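Local coordinates for 4'-phospho-dehydrooxetanocin synthase (Bacillus megaterium, PDB 5UL3), which uses cobalamin, a [4Fe-4S] cluster and S-adenosylmethionine to contract the sugar ring of dAMP oxidatively into an oxetane aldehyde during oxetanocin A biosynthesis, at residues N440-R445 / M475-M480. Sequence-based numbering, arbitrary orientation.
Sequences NQQLKR and MFDQLM
R445 grips the carboxylate of D477 side-on in a bidentate salt bridge that ties the short helix 440-445 of the partial TIM barrel radical SAM domain to the loop following its edge strand, 470-473. NE of R445 reaches OD2 of D477 at 2.9 Å, and NH2 of R445 reaches OD1 of D477 at the same distance, both on syn lone pairs, with the two planes only 6° apart. A bend at chi3 (-64°) brings the NE/NH2 edge of the guanidinium up to the carboxylate, in its plane. Over one face, toward its rim, lies CA of M480, and over the opposite face, likewise offset, CA of Q442; NH2 also binds N485 in helix 484-493. Q442, extended with CG anti to the backbone N (chi1 -170°), spends both NE2 hydrogens on the loop. One goes to O of M475, 2.9 Å from NE2 of Q442, above the carbonyl plane; the other drops onto OD1 of D477 at 3.0 Å from above the carboxylate plane. OE1 is held by S437 and N489, which fixes the rotation of the amide. D477 begins a type I turn ending at M480, and the hydroxyl of Y552 hydrogen-bonds its OD2, so this buried carboxylate probably stays ionised. E436, which binds S-adenosylmethionine, has its side chain about 7 Å from that of Q442. M480 brings CE into tight contact with NE2 of Q442, at 3.2 Å.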
ATOM      1  N   ASN A 440      19.887 -16.638  10.181  1.00 28.05           N
ATOM      2  CA  ASN A 440      19.409 -16.306  11.524  1.00 26.88           C
ATOM      3  C   ASN A 440      20.078 -15.041  12.065  1.00 26.18           C
ATOM      4  O   ASN A 440      19.419 -14.213  12.709  1.00 27.33           O
ATOM      5  CB  ASN A 440      19.603 -17.498  12.459  1.00 32.66           C
ATOM      6  CG  ASN A 440      18.590 -18.593  12.187  1.00 39.32           C
ATOM      7  OD1 ASN A 440      17.470 -18.309  11.763  1.00 36.59           O
ATOM      8  ND2 ASN A 440      18.979 -19.846  12.410  1.00 38.01           N
ATOM      9  N   GLN A 441      21.374 -14.863  11.801  1.00 27.17           N
ATOM     10  CA  GLN A 441      22.049 -13.628  12.198  1.00 29.54           C
ATOM     11  C   GLN A 441      21.419 -12.415  11.521  1.00 29.32           C
ATOM     12  O   GLN A 441      21.150 -11.397  12.168  1.00 26.57           O
ATOM     13  CB  GLN A 441      23.536 -13.695  11.846  1.00 37.14           C
ATOM     14  CG  GLN A 441      24.337 -14.656  12.689  1.00 43.42           C
ATOM     15  CD  GLN A 441      25.786 -14.743  12.233  1.00 49.88           C
ATOM     16  OE1 GLN A 441      26.192 -14.092  11.267  1.00 41.10           O
ATOM     17  NE2 GLN A 441      26.573 -15.556  12.933  1.00 62.56           N
ATOM     18  N   GLN A 442      21.183 -12.503  10.210  1.00 27.89           N
ATOM     19  CA  GLN A 442      20.611 -11.362   9.494  1.00 25.13           C
ATOM     20  C   GLN A 442      19.188 -11.084   9.948  1.00 25.54           C
ATOM     21  O   GLN A 442      18.808  -9.918  10.117  1.00 26.33           O
ATOM     22  CB  GLN A 442      20.661 -11.603   7.981  1.00 27.10           C
ATOM     23  CG  GLN A 442      20.299 -10.377   7.130  1.00 24.89           C
ATOM     24  CD  GLN A 442      20.335 -10.703   5.647  1.00 24.20           C
ATOM     25  OE1 GLN A 442      19.838 -11.743   5.238  1.00 26.88           O
ATOM     26  NE2 GLN A 442      20.959  -9.846   4.854  1.00 23.36           N
ATOM     27  N   LEU A 443      18.398 -12.134  10.195  1.00 25.19           N
ATOM     28  CA  LEU A 443      17.059 -11.931  10.742  1.00 22.63           C
ATOM     29  C   LEU A 443      17.110 -11.147  12.048  1.00 34.38           C
ATOM     30  O   LEU A 443      16.246 -10.304  12.318  1.00 26.85           O
ATOM     31  CB  LEU A 443      16.366 -13.277  10.954  1.00 23.42           C
ATOM     32  CG  LEU A 443      15.837 -13.903   9.656  1.00 27.54           C
ATOM     33  CD1 LEU A 443      15.492 -15.363   9.889  1.00 29.02           C
ATOM     34  CD2 LEU A 443      14.598 -13.130   9.153  1.00 24.53           C
ATOM     35  N   LYS A 444      18.124 -11.406  12.875  1.00 25.82           N
ATOM     36  CA  LYS A 444      18.234 -10.665  14.121  1.00 27.93           C
ATOM     37  C   LYS A 444      18.642  -9.211  13.870  1.00 21.91           C
ATOM     38  O   LYS A 444      18.131  -8.301  14.541  1.00 28.67           O
ATOM     39  CB  LYS A 444      19.225 -11.379  15.055  1.00 28.42           C
ATOM     40  CG  LYS A 444      19.219 -10.849  16.468  1.00 44.91           C
ATOM     41  CD  LYS A 444      20.169 -11.670  17.332  1.00 53.50           C
ATOM     42  CE  LYS A 444      20.886 -10.807  18.358  1.00 58.38           C
ATOM     43  NZ  LYS A 444      22.092 -11.507  18.886  1.00 53.18           N
ATOM     44  N   ARG A 445      19.574  -8.969  12.936  1.00 24.19           N
ATOM     45  CA  ARG A 445      19.915  -7.595  12.572  1.00 27.08           C
ATOM     46  C   ARG A 445      18.698  -6.866  12.018  1.00 29.28           C
ATOM     47  O   ARG A 445      18.569  -5.650  12.190  1.00 26.04           O
ATOM     48  CB  ARG A 445      21.015  -7.554  11.512  1.00 27.68           C
ATOM     49  CG  ARG A 445      22.413  -7.957  11.975  1.00 28.10           C
ATOM     50  CD  ARG A 445      23.443  -7.393  11.009  1.00 26.70           C
ATOM     51  NE  ARG A 445      23.358  -7.932   9.642  1.00 30.20           N
ATOM     52  CZ  ARG A 445      23.740  -9.156   9.287  1.00 30.91           C
ATOM     53  NH1 ARG A 445      24.229 -10.011  10.190  1.00 29.19           N
ATOM     54  NH2 ARG A 445      23.639  -9.530   8.022  1.00 29.23           N
ATOM     55  N   MET A 475      18.545  -9.409   0.457  1.00 26.37           N
ATOM     56  CA  MET A 475      19.745 -10.249   0.449  1.00 25.73           C
ATOM     57  C   MET A 475      20.922  -9.549   1.122  1.00 25.42           C
ATOM     58  O   MET A 475      21.589 -10.125   1.989  1.00 27.72           O
ATOM     59  CB  MET A 475      20.087 -10.619  -0.999  1.00 26.44           C
ATOM     60  CG  MET A 475      21.459 -11.327  -1.189  1.00 25.94           C
ATOM     61  SD  MET A 475      21.451 -12.962  -0.434  1.00 29.58           S
ATOM     62  CE  MET A 475      20.360 -13.844  -1.563  1.00 30.28           C
ATOM     63  N   PHE A 476      21.184  -8.305   0.740  1.00 26.19           N
ATOM     64  CA  PHE A 476      22.350  -7.549   1.180  1.00 33.36           C
ATOM     65  C   PHE A 476      21.959  -6.506   2.221  1.00 31.81           C
ATOM     66  O   PHE A 476      20.946  -5.818   2.074  1.00 28.00           O
ATOM     67  CB  PHE A 476      23.003  -6.850  -0.015  1.00 27.92           C
ATOM     68  CG  PHE A 476      23.433  -7.787  -1.119  1.00 28.48           C
ATOM     69  CD1 PHE A 476      24.597  -8.541  -0.993  1.00 29.96           C
ATOM     70  CD2 PHE A 476      22.701  -7.883  -2.294  1.00 26.36           C
ATOM     71  CE1 PHE A 476      25.012  -9.385  -2.006  1.00 29.01           C
ATOM     72  CE2 PHE A 476      23.111  -8.738  -3.319  1.00 28.55           C
ATOM     73  CZ  PHE A 476      24.272  -9.485  -3.176  1.00 31.09           C
ATOM     74  N   ASP A 477      22.760  -6.377   3.282  1.00 25.13           N
ATOM     75  CA  ASP A 477      22.585  -5.239   4.176  1.00 25.44           C
ATOM     76  C   ASP A 477      23.954  -4.749   4.627  1.00 31.26           C
ATOM     77  O   ASP A 477      24.915  -5.520   4.696  1.00 27.80           O
ATOM     78  CB  ASP A 477      21.686  -5.549   5.387  1.00 26.65           C
ATOM     79  CG  ASP A 477      22.339  -6.472   6.410  1.00 31.48           C
ATOM     80  OD1 ASP A 477      22.605  -7.639   6.071  1.00 26.73           O
ATOM     81  OD2 ASP A 477      22.521  -6.038   7.579  1.00 29.61           O
ATOM     82  N   GLN A 478      24.017  -3.451   4.930  1.00 31.51           N
ATOM     83  CA  GLN A 478      25.291  -2.749   5.019  1.00 30.45           C
ATOM     84  C   GLN A 478      26.118  -3.180   6.222  1.00 31.84           C
ATOM     85  O   GLN A 478      27.346  -3.046   6.190  1.00 39.65           O
ATOM     86  CB  GLN A 478      25.046  -1.235   5.055  1.00 31.80           C
ATOM     87  CG  GLN A 478      24.587  -0.634   3.716  1.00 30.71           C
ATOM     88  CD  GLN A 478      23.076  -0.700   3.490  1.00 26.83           C
ATOM     89  OE1 GLN A 478      22.340  -1.348   4.239  1.00 27.70           O
ATOM     90  NE2 GLN A 478      22.614  -0.004   2.460  1.00 31.87           N
ATOM     91  N   LEU A 479      25.494  -3.711   7.268  1.00 32.20           N
ATOM     92  CA  LEU A 479      26.251  -4.117   8.445  1.00 32.44           C
ATOM     93  C   LEU A 479      26.717  -5.564   8.383  1.00 35.59           C
ATOM     94  O   LEU A 479      27.339  -6.036   9.341  1.00 31.99           O
ATOM     95  CB  LEU A 479      25.418  -3.889   9.715  1.00 29.99           C
ATOM     96  CG  LEU A 479      25.025  -2.423   9.917  1.00 32.81           C
ATOM     97  CD1 LEU A 479      24.224  -2.205  11.197  1.00 35.49           C
ATOM     98  CD2 LEU A 479      26.276  -1.547   9.904  1.00 39.10           C
ATOM     99  N   MET A 480      26.455  -6.271   7.283  1.00 29.43           N
ATOM    100  CA  MET A 480      26.863  -7.663   7.158  1.00 30.35           C
ATOM    101  C   MET A 480      28.378  -7.761   7.017  1.00 30.71           C
ATOM    102  O   MET A 480      28.982  -7.072   6.190  1.00 29.78           O
ATOM    103  CB  MET A 480      26.205  -8.315   5.940  1.00 32.35           C
ATOM    104  CG  MET A 480      26.473  -9.828   5.818  1.00 27.10           C
ATOM    105  SD  MET A 480      25.913 -10.475   4.223  1.00 30.87           S
ATOM    106  CE  MET A 480      24.128 -10.185   4.348  1.00 28.99           C
TER